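Local coordinates for oligoribonuclease (Colwellia psychrerythraea, PDB 6A4E), which hydrolyses small RNAs, probably as a 3'-to-5' exoribonuclease of the DEDD family that trims short oligonucleotides to mononucleotides, at residues G3-L8 and W96-K101; D12-G17 and I25-I30; F46-T51 and S78-A83. The protein carries 1 engineered substitution. One frame throughout, in Å; residues are numbered along the deposited sequence.

Contact 1 (G3-L8 and W96-K101); sequences GNDSNL and WVPQGK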
loop_
_atom_site.group_PDB
_atom_site.type_symbol
_atom_site.label_atom_id
_atom_site.label_comp_id
_atom_site.label_asym_id
_atom_site.label_seq_id
_atom_site.Cartn_x
_atom_site.Cartn_y
_atom_site.Cartn_z
ATOM N N GLY A 3 -4.420 -17.068 -17.793
ATOM C CA GLY A 3 -2.970 -17.102 -17.763
ATOM C C GLY A 3 -2.445 -15.820 -18.356
ATOM O O GLY A 3 -1.237 -15.585 -18.412
ATOM N N ASN A 4 -3.370 -14.988 -18.814
ATOM C CA ASN A 4 -3.028 -13.666 -19.322
ATOM C C ASN A 4 -2.121 -12.946 -18.341
ATOM O O ASN A 4 -2.406 -12.891 -17.143
ATOM C CB ASN A 4 -4.301 -12.851 -19.585
ATOM C CG ASN A 4 -4.033 -11.533 -20.307
ATOM O OD1 ASN A 4 -3.089 -10.806 -19.992
ATOM N ND2 ASN A 4 -4.890 -11.213 -21.272
ATOM N N ASP A 5 -1.028 -12.404 -18.858
ATOM C CA ASP A 5 -0.041 -11.705 -18.051
ATOM C C ASP A 5 -0.585 -10.456 -17.357
ATOM O O ASP A 5 0.032 -9.930 -16.423
ATOM C CB ASP A 5 1.152 -11.307 -18.925
ATOM C CG ASP A 5 2.252 -12.352 -18.928
ATOM O OD1 ASP A 5 1.931 -13.560 -18.818
ATOM O OD2 ASP A 5 3.437 -11.959 -19.041
ATOM N N SER A 6 -1.723 -9.960 -17.826
ATOM C CA SER A 6 -2.195 -8.651 -17.380
ATOM C C SER A 6 -3.443 -8.746 -16.491
ATOM O O SER A 6 -3.915 -7.721 -15.994
ATOM C CB SER A 6 -2.487 -7.757 -18.586
ATOM O OG SER A 6 -3.532 -8.346 -19.345
ATOM N N ASN A 7 -3.976 -9.963 -16.320
ATOM C CA ASN A 7 -5.057 -10.243 -15.361
ATOM C C ASN A 7 -4.713 -9.734 -13.966
ATOM O O ASN A 7 -3.527 -9.555 -13.643
ATOM C CB ASN A 7 -5.344 -11.742 -15.289
ATOM C CG ASN A 7 -6.012 -12.270 -16.549
ATOM O OD1 ASN A 7 -6.140 -11.551 -17.537
ATOM N ND2 ASN A 7 -6.437 -13.535 -16.517
ATOM N N LEU A 8 -5.750 -9.503 -13.154
ATOM C CA LEU A 8 -5.614 -8.908 -11.818
ATOM C C LEU A 8 -6.240 -9.817 -10.774
ATOM O O LEU A 8 -7.342 -10.332 -10.989
ATOM C CB LEU A 8 -6.276 -7.522 -11.758
ATOM C CG LEU A 8 -5.676 -6.419 -12.623
ATOM C CD1 LEU A 8 -6.649 -5.270 -12.762
ATOM C CD2 LEU A 8 -4.358 -5.924 -12.010
ATOM N N TRP A 96 -4.738 -18.894 -12.888
ATOM C CA TRP A 96 -5.348 -17.745 -13.575
ATOM C C TRP A 96 -4.384 -16.648 -14.008
ATOM O O TRP A 96 -4.633 -15.946 -14.983
ATOM C CB TRP A 96 -6.433 -17.126 -12.675
ATOM C CG TRP A 96 -7.696 -17.897 -12.717
ATOM C CD1 TRP A 96 -8.149 -18.799 -11.796
ATOM C CD2 TRP A 96 -8.662 -17.884 -13.773
ATOM N NE1 TRP A 96 -9.349 -19.334 -12.210
ATOM C CE2 TRP A 96 -9.682 -18.784 -13.422
ATOM C CE3 TRP A 96 -8.757 -17.198 -14.990
ATOM C CZ2 TRP A 96 -10.788 -19.006 -14.236
ATOM C CZ3 TRP A 96 -9.854 -17.427 -15.799
ATOM C CH2 TRP A 96 -10.852 -18.319 -15.419
ATOM N N VAL A 97 -3.308 -16.473 -13.255
ATOM C CA VAL A 97 -2.342 -15.405 -13.503
ATOM C C VAL A 97 -0.958 -15.991 -13.284
ATOM O O VAL A 97 -0.777 -16.779 -12.372
ATOM C CB VAL A 97 -2.539 -14.199 -12.546
ATOM C CG1 VAL A 97 -1.821 -12.972 -13.063
ATOM C CG2 VAL A 97 -4.010 -13.901 -12.334
ATOM N N PRO A 98 0.025 -15.634 -14.125
ATOM C CA PRO A 98 1.386 -16.126 -13.868
ATOM C C PRO A 98 1.980 -15.481 -12.626
ATOM O O PRO A 98 1.599 -14.355 -12.333
ATOM C CB PRO A 98 2.169 -15.697 -15.121
ATOM C CG PRO A 98 1.126 -15.460 -16.161
ATOM C CD PRO A 98 -0.066 -14.929 -15.415
ATOM N N GLN A 99 2.877 -16.171 -11.921
ATOM C CA GLN A 99 3.547 -15.611 -10.745
ATOM C C GLN A 99 4.173 -14.273 -11.108
ATOM O O GLN A 99 4.635 -14.096 -12.226
ATOM C CB GLN A 99 4.613 -16.597 -10.203
ATOM C CG GLN A 99 5.530 -16.078 -9.064
ATOM C CD GLN A 99 6.662 -15.153 -9.532
ATOM O OE1 GLN A 99 7.307 -15.397 -10.561
ATOM N NE2 GLN A 99 6.903 -14.080 -8.773
ATOM N N GLY A 100 4.168 -13.329 -10.170
ATOM C CA GLY A 100 4.938 -12.099 -10.292
ATOM C C GLY A 100 4.292 -11.011 -11.124
ATOM O O GLY A 100 4.667 -9.837 -11.021
ATOM N N LYS A 101 3.301 -11.373 -11.932
ATOM C CA LYS A 101 2.704 -10.405 -12.854
ATOM C C LYS A 101 1.683 -9.467 -12.196
ATOM O O LYS A 101 1.752 -8.247 -12.355
ATOM C CB LYS A 101 2.051 -11.140 -14.034
ATOM C CG LYS A 101 2.889 -11.104 -15.319
ATOM C CD LYS A 101 4.290 -11.658 -15.082
ATOM C CE LYS A 101 5.341 -11.014 -15.989
ATOM N NZ LYS A 101 6.737 -11.368 -15.557
#

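Contact 2 (D12-G17 and I25-I30); sequences DLEMTG and ILEIAI. With nucleotides of chain C.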
loop_
_atom_site.group_PDB
_atom_site.type_symbol
_atom_site.label_atom_id
_atom_site.label_comp_id
_atom_site.label_asym_id
_atom_site.label_seq_id
_atom_site.Cartn_x
_atom_site.Cartn_y
_atom_site.Cartn_z
ATOM N N ASP A 12 -9.883 -9.422 -0.519
ATOM C CA ASP A 12 -10.164 -8.720 0.715
ATOM C C ASP A 12 -10.051 -9.736 1.853
ATOM O O ASP A 12 -10.462 -10.908 1.727
ATOM C CB ASP A 12 -11.547 -8.039 0.675
ATOM C CG ASP A 12 -11.946 -7.450 2.009
ATOM O OD1 ASP A 12 -11.560 -6.296 2.339
ATOM O OD2 ASP A 12 -12.645 -8.173 2.751
ATOM N N LEU A 13 -9.449 -9.272 2.943
ATOM C CA LEU A 13 -9.263 -10.058 4.157
ATOM C C LEU A 13 -10.143 -9.436 5.234
ATOM O O LEU A 13 -10.432 -8.232 5.182
ATOM C CB LEU A 13 -7.784 -10.058 4.578
ATOM C CG LEU A 13 -6.905 -11.292 4.294
ATOM C CD1 LEU A 13 -7.008 -11.740 2.861
ATOM C CD2 LEU A 13 -5.443 -11.015 4.655
ATOM N N GLU A 14 -10.605 -10.243 6.179
ATOM C CA GLU A 14 -11.165 -9.696 7.411
ATOM C C GLU A 14 -10.316 -10.226 8.559
ATOM O O GLU A 14 -9.878 -11.379 8.525
ATOM C CB GLU A 14 -12.640 -10.059 7.581
ATOM C CG GLU A 14 -13.555 -9.512 6.475
ATOM C CD GLU A 14 -13.458 -7.995 6.323
ATOM O OE1 GLU A 14 -13.365 -7.288 7.350
ATOM O OE2 GLU A 14 -13.461 -7.505 5.173
ATOM N N MET A 15 -10.055 -9.368 9.547
ATOM C CA MET A 15 -9.106 -9.669 10.608
ATOM C C MET A 15 -9.745 -9.407 11.966
ATOM O O MET A 15 -10.877 -8.914 12.027
ATOM C CB MET A 15 -7.831 -8.832 10.448
ATOM C CG MET A 15 -7.204 -8.911 9.055
ATOM S SD MET A 15 -8.039 -7.890 7.786
ATOM C CE MET A 15 -6.548 -7.235 7.042
ATOM N N THR A 16 -9.030 -9.718 13.047
ATOM C CA THR A 16 -9.579 -9.525 14.390
ATOM C C THR A 16 -9.275 -8.110 14.860
ATOM O O THR A 16 -9.756 -7.661 15.902
ATOM C CB THR A 16 -9.017 -10.555 15.412
ATOM O OG1 THR A 16 -7.595 -10.390 15.540
ATOM C CG2 THR A 16 -9.347 -11.999 14.977
ATOM N N GLY A 17 -8.474 -7.412 14.068
ATOM C CA GLY A 17 -8.104 -6.039 14.344
ATOM C C GLY A 17 -7.137 -5.505 13.296
ATOM O O GLY A 17 -7.072 -6.009 12.163
ATOM N N ILE A 25 -6.253 -13.614 10.853
ATOM C CA ILE A 25 -7.162 -13.546 9.719
ATOM C C ILE A 25 -8.419 -14.346 9.999
ATOM O O ILE A 25 -8.343 -15.480 10.460
ATOM C CB ILE A 25 -6.493 -14.098 8.423
ATOM C CG1 ILE A 25 -5.306 -13.234 8.001
ATOM C CG2 ILE A 25 -7.502 -14.258 7.287
ATOM C CD1 ILE A 25 -4.374 -13.945 7.072
ATOM N N LEU A 26 -9.568 -13.751 9.678
ATOM C CA LEU A 26 -10.861 -14.389 9.831
ATOM C C LEU A 26 -11.471 -14.757 8.490
ATOM O O LEU A 26 -12.271 -15.694 8.409
ATOM C CB LEU A 26 -11.829 -13.468 10.568
ATOM C CG LEU A 26 -11.392 -12.948 11.929
ATOM C CD1 LEU A 26 -12.437 -11.986 12.476
ATOM C CD2 LEU A 26 -11.190 -14.139 12.850
ATOM N N GLU A 27 -11.145 -14.007 7.444
ATOM C CA GLU A 27 -11.811 -14.242 6.169
ATOM C C GLU A 27 -10.943 -13.870 4.974
ATOM O O GLU A 27 -10.163 -12.928 5.038
ATOM C CB GLU A 27 -13.120 -13.466 6.112
ATOM C CG GLU A 27 -14.110 -14.035 5.117
ATOM C CD GLU A 27 -15.356 -13.167 4.967
ATOM O OE1 GLU A 27 -15.331 -11.993 5.409
ATOM O OE2 GLU A 27 -16.356 -13.663 4.400
ATOM N N ILE A 28 -11.097 -14.623 3.887
ATOM C CA ILE A 28 -10.375 -14.396 2.636
ATOM C C ILE A 28 -11.317 -14.612 1.465
ATOM O O ILE A 28 -11.962 -15.660 1.396
ATOM C CB ILE A 28 -9.161 -15.371 2.413
ATOM C CG1 ILE A 28 -8.429 -15.695 3.707
ATOM C CG2 ILE A 28 -8.186 -14.802 1.370
ATOM C CD1 ILE A 28 -7.282 -16.666 3.503
ATOM N N ALA A 29 -11.374 -13.644 0.546
ATOM C CA ALA A 29 -12.006 -13.850 -0.751
ATOM C C ALA A 29 -11.104 -13.332 -1.862
ATOM O O ALA A 29 -10.385 -12.351 -1.668
ATOM C CB ALA A 29 -13.349 -13.171 -0.809
ATOM N N ILE A 30 -11.172 -13.989 -3.021
ATOM C CA ILE A 30 -10.361 -13.645 -4.191
ATOM C C ILE A 30 -11.231 -13.565 -5.433
ATOM O O ILE A 30 -12.027 -14.484 -5.704
ATOM C CB ILE A 30 -9.238 -14.696 -4.473
ATOM C CG1 ILE A 30 -8.464 -15.048 -3.203
ATOM C CG2 ILE A 30 -8.296 -14.206 -5.566
ATOM C CD1 ILE A 30 -7.602 -16.265 -3.360
ATOM P P U C 2 -12.292 -3.279 5.745
ATOM O OP1 U C 2 -12.659 -4.289 4.700
ATOM O OP2 U C 2 -13.228 -2.163 6.075
ATOM O "O5'" U C 2 -11.955 -4.048 7.100
ATOM C "C5'" U C 2 -10.803 -4.881 7.205
ATOM C "C4'" U C 2 -10.387 -5.109 8.642
ATOM O "O4'" U C 2 -9.792 -3.910 9.200
ATOM C "C3'" U C 2 -11.491 -5.458 9.626
ATOM O "O3'" U C 2 -11.910 -6.807 9.533
ATOM C "C2'" U C 2 -10.862 -5.096 10.970
ATOM O "O2'" U C 2 -9.983 -6.115 11.429
ATOM C "C1'" U C 2 -10.028 -3.868 10.595
ATOM N N1 U C 2 -10.703 -2.595 10.944
ATOM C C2 U C 2 -10.745 -2.235 12.291
ATOM O O2 U C 2 -10.262 -2.917 13.184
ATOM N N3 U C 2 -11.374 -1.044 12.550
ATOM C C4 U C 2 -11.951 -0.202 11.619
ATOM O O4 U C 2 -12.492 0.842 12.002
ATOM C C5 U C 2 -11.868 -0.649 10.258
ATOM C C6 U C 2 -11.257 -1.801 9.968
#

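Contact 3 (F46-T51 and S78-A83); sequences FAISQT and SEVSLA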
loop_
_atom_site.group_PDB
_atom_site.type_symbol
_atom_site.label_atom_id
_atom_site.label_comp_id
_atom_site.label_asym_id
_atom_site.label_seq_id
_atom_site.Cartn_x
_atom_site.Cartn_y
_atom_site.Cartn_z
ATOM N N PHE A 46 -13.478 -18.494 2.273
ATOM C CA PHE A 46 -13.084 -19.172 3.487
ATOM C C PHE A 46 -13.311 -18.284 4.706
ATOM O O PHE A 46 -12.657 -17.245 4.851
ATOM C CB PHE A 46 -11.598 -19.586 3.435
ATOM C CG PHE A 46 -11.262 -20.569 2.343
ATOM C CD1 PHE A 46 -11.778 -21.867 2.365
ATOM C CD2 PHE A 46 -10.397 -20.210 1.313
ATOM C CE1 PHE A 46 -11.462 -22.767 1.367
ATOM C CE2 PHE A 46 -10.064 -21.123 0.312
ATOM C CZ PHE A 46 -10.600 -22.398 0.345
ATOM N N ALA A 47 -14.213 -18.700 5.590
ATOM C CA ALA A 47 -14.171 -18.220 6.961
ATOM C C ALA A 47 -13.150 -19.094 7.706
ATOM O O ALA A 47 -13.198 -20.327 7.620
ATOM C CB ALA A 47 -15.547 -18.280 7.609
ATOM N N ILE A 48 -12.215 -18.462 8.413
ATOM C CA ILE A 48 -11.128 -19.198 9.049
ATOM C C ILE A 48 -11.520 -19.640 10.452
ATOM O O ILE A 48 -11.910 -18.806 11.302
ATOM C CB ILE A 48 -9.822 -18.359 9.123
ATOM C CG1 ILE A 48 -9.363 -17.951 7.721
ATOM C CG2 ILE A 48 -8.731 -19.146 9.779
ATOM C CD1 ILE A 48 -9.206 -19.110 6.787
ATOM N N SER A 49 -11.416 -20.947 10.699
ATOM C CA SER A 49 -11.657 -21.489 12.035
ATOM C C SER A 49 -10.751 -20.811 13.054
ATOM O O SER A 49 -9.520 -20.818 12.916
ATOM C CB SER A 49 -11.433 -23.008 12.071
ATOM O OG SER A 49 -11.584 -23.523 13.396
ATOM N N GLN A 50 -11.377 -20.226 14.073
ATOM C CA GLN A 50 -10.683 -19.544 15.160
ATOM C C GLN A 50 -11.386 -19.922 16.479
ATOM O O GLN A 50 -12.596 -20.181 16.483
ATOM C CB GLN A 50 -10.699 -18.035 14.919
ATOM C CG GLN A 50 -9.429 -17.309 15.316
ATOM C CD GLN A 50 -8.229 -17.640 14.438
ATOM O OE1 GLN A 50 -7.187 -18.089 14.935
ATOM N NE2 GLN A 50 -8.357 -17.398 13.129
ATOM N N THR A 51 -10.645 -19.996 17.585
ATOM C CA THR A 51 -11.238 -20.409 18.864
ATOM C C THR A 51 -12.071 -19.273 19.465
ATOM O O THR A 51 -11.901 -18.099 19.097
ATOM C CB THR A 51 -10.163 -20.864 19.878
ATOM O OG1 THR A 51 -9.411 -19.741 20.357
ATOM C CG2 THR A 51 -9.212 -21.854 19.226
ATOM N N SER A 78 -16.795 -22.851 11.406
ATOM C CA SER A 78 -15.783 -23.353 10.462
ATOM C C SER A 78 -14.819 -24.396 11.056
ATOM O O SER A 78 -14.408 -24.284 12.226
ATOM C CB SER A 78 -14.948 -22.191 9.926
ATOM O OG SER A 78 -13.913 -22.650 9.073
ATOM N N GLU A 79 -14.457 -25.382 10.231
ATOM C CA GLU A 79 -13.335 -26.292 10.482
ATOM C C GLU A 79 -12.107 -25.981 9.616
ATOM O O GLU A 79 -11.138 -26.748 9.592
ATOM C CB GLU A 79 -13.737 -27.728 10.198
ATOM C CG GLU A 79 -14.717 -28.339 11.160
ATOM C CD GLU A 79 -14.944 -29.787 10.817
ATOM O OE1 GLU A 79 -14.471 -30.196 9.730
ATOM O OE2 GLU A 79 -15.573 -30.509 11.619
ATOM N N VAL A 80 -12.159 -24.869 8.890
ATOM C CA VAL A 80 -11.130 -24.517 7.920
ATOM C C VAL A 80 -9.922 -23.886 8.592
ATOM O O VAL A 80 -10.034 -22.870 9.269
ATOM C CB VAL A 80 -11.685 -23.539 6.852
ATOM C CG1 VAL A 80 -10.562 -23.052 5.927
ATOM C CG2 VAL A 80 -12.842 -24.187 6.066
ATOM N N SER A 81 -8.757 -24.487 8.412
ATOM C CA SER A 81 -7.558 -23.902 8.981
ATOM C C SER A 81 -6.962 -22.892 8.006
ATOM O O SER A 81 -7.196 -22.964 6.791
ATOM C CB SER A 81 -6.539 -24.987 9.316
ATOM O OG SER A 81 -6.087 -25.587 8.127
ATOM N N LEU A 82 -6.186 -21.948 8.533
ATOM C CA LEU A 82 -5.495 -21.005 7.680
ATOM C C LEU A 82 -4.607 -21.740 6.702
ATOM O O LEU A 82 -4.573 -21.390 5.533
ATOM C CB LEU A 82 -4.675 -20.023 8.504
ATOM C CG LEU A 82 -4.107 -18.837 7.722
ATOM C CD1 LEU A 82 -5.227 -18.063 7.000
ATOM C CD2 LEU A 82 -3.396 -17.951 8.697
ATOM N N ALA A 83 -3.912 -22.771 7.176
ATOM C CA ALA A 83 -3.021 -23.573 6.326
ATOM C C ALA A 83 -3.712 -24.095 5.066
ATOM O O ALA A 83 -3.107 -24.123 3.988
ATOM C CB ALA A 83 -2.439 -24.749 7.109
#

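Contact 1 (G3-L8 and W96-K101)
Lys-101 meets Asp-5 with the aliphatic part of its side chain rather than with its amine. Its CB sits 3.4 Å from the backbone O of Asp-5, and CG touches the same oxygen. A bend at chi2 (56°) then takes CD and CE past the carboxylate, with CE 3.7 Å from Asp-5 OD2. NZ leads away and stops 4.8 Å from Asp-5 OD2, so the opposite charges may attract but form no salt bridge. The other carboxylate oxygen, Asp-5 OD1, rests 3.4 Å from CG of Pro-98, whose ring crosses the aspartate at about a right angle. CG and CD also pack against the carbonyl of Gly-3, with Gly-3 O 3.3 Å from Pro-98 CG, and CD meets Asn-4 O. An alanine here is likely to open a gap where CG and CD pack on the Gly-3 and Asn-4 carbonyls, and to free the backbone from the ring's restraint.

Before the proline, Val-97 CG2 lies 3.9 Å from Asn-7 CB, while CG1, anti to the backbone N (chi1 -164°), approaches the carbonyl oxygens of Asn-4 and Asn-7. Asn-7 ND2 gives Trp-96 O a weak, bent hydrogen bond (3.4 Å, 134°); its stronger partner is Met-1 O. Residues 3-8 are shaped by a type I turn from Asn-4 to Asn-7 and by an Asx turn, Asn-4 OD1 accepting from Ser-6 N, with Ser-6 OG bonding to the same oxygen from the same face.

The turn leads into strand 8-15, and residues 96-101 connect helix 82-94 to strand 104-106. Ser-6 O accepts from Arg-143 of the second subunit, and Trp-96 packs on Phe-92 of helix 82-94, Ile-32 of strand 25-33 and Leu-40 of strand 39-47.

Contact 2 (D12-G17 and I25-I30)
The side chains of Glu-14 and Glu-27 lie side by side, pointing the same way, their carboxylate planes 70° apart. Glu-27 OE1 touches aliphatic CG of Glu-14 at 3.2 Å, whereas the charged ends diverge. The extended Glu-27 reaches Arg-74 in a salt bridge and the backbone N of Ala-160. Glu-14, with CG anti to its carbonyl carbon (chi1 -62°) and the chain bent at chi2, turns to the bound RNA: its OE1 accepts from O3' of U2 of chain C at 2.7 Å. The same O3' accepts a nearly straight bond from Met-15 N (3.2 Å, 169°), so this hydroxyl both donates and accepts.

Beneath these groups runs an antiparallel hairpin of strands 8-15 and 25-33, part of the central sheet of an RNase H-like exonuclease fold. The Asp-Leu-Glu sequence of residues 12-14 is consistent with the first acidic motif of DEDD exonucleases, and Asp-12 OD1 approaches the phosphate of U2. Asp-12 and Ala-29 exchange two backbone bonds. At Glu-14 the register slips in a classic beta bulge: its O accepts from Leu-26 N at 2.7 Å and from Glu-27 N at 3.1 Å, both from one face of the carbonyl plane.

The opposite face is apolar. Leu-13 spreads its two methyls, CD1 to Ile-28 CG2 (3.6 Å) and CD2 to Ile-25 CD1, under Phe-115 and Ile-116 of helix 109-119. Met-15 shares this face, its SD still reaching C4' of U2 at 3.7 Å. Thr-16 and Leu-26 side chains cross at about a right angle, CG2 meeting CD2 at 3.5 Å, while Thr-16 OG1 bonds to Asp-23.

Contact 3 (F46-T51 and S78-A83)
Phe-46 and Val-80 meet at about a right angle, the ring atom CD1 lying 3.9 Å from Val-80 CG1. That methyl is anti to the backbone N (chi1 174°) and is the branch of the valine that reaches the ring; it also comes within loose reach of Ile-48 CD1. Two residues on in each segment, Ile-48 and Leu-82 lean across one another at a slant, and their terminal CD1 atoms approach to 4.1 Å. Ile-48 CG2 turns instead to the backbone of residues 78-83, 4.0 Å from both Val-80 O and Leu-82 N. Ala-85 of helix 82-94 touches both Phe-46 and Ile-48, extending this apolar patch along the helix.

Ser-78 and Ser-49 face each other at the polar end. Chi1 of 177° swings Ser-78 OG away from its own N and over to Ala-47 O, to which it donates at 2.8 Å from above the carbonyl plane. It also accepts from Val-80 N, 2.8 Å away and at 159°, which makes an ST turn. Ser-49 N returns a bond to Val-80 O (2.8 Å), and Ser-49 CB is pressed close to the same oxygen. The contact thereby ties the end of edge strand 39-47 to the turn that enters helix 82-94, where Ser-81 caps the first turn weakly through His-84 N.

Because the hydroxyl of Ser-78 both donates and accepts, it couples its own ST turn to the strand end, and so probably holds the two in step, with the phenylalanine ring and branched aliphatic side chains packed on the side toward helix 82-94.

Contact 2 is the buried core: it pairs two central strands by backbone bonds interrupted by one bulge while acidic side chains address the RNA. Contacts 1 and 3 lie nearer the surface, their centres each about 17 Å from the chain centre; contact 1 joins two loops, contact 3 a strand end and the turn into a helix. Contact 3 adjoins contact 2 through strand 39-47 (Ile-48 N to Leu-26 O 2.8 Å, a probable hydrogen bond). Contact 1 encloses both along the chain, adjoining contact 2 in sequence but touching neither. Its chemistry is mostly van der Waals, where contact 3 relies on serine hydroxyls. Helix 82-94 begins in contact 3 and ends before contact 1.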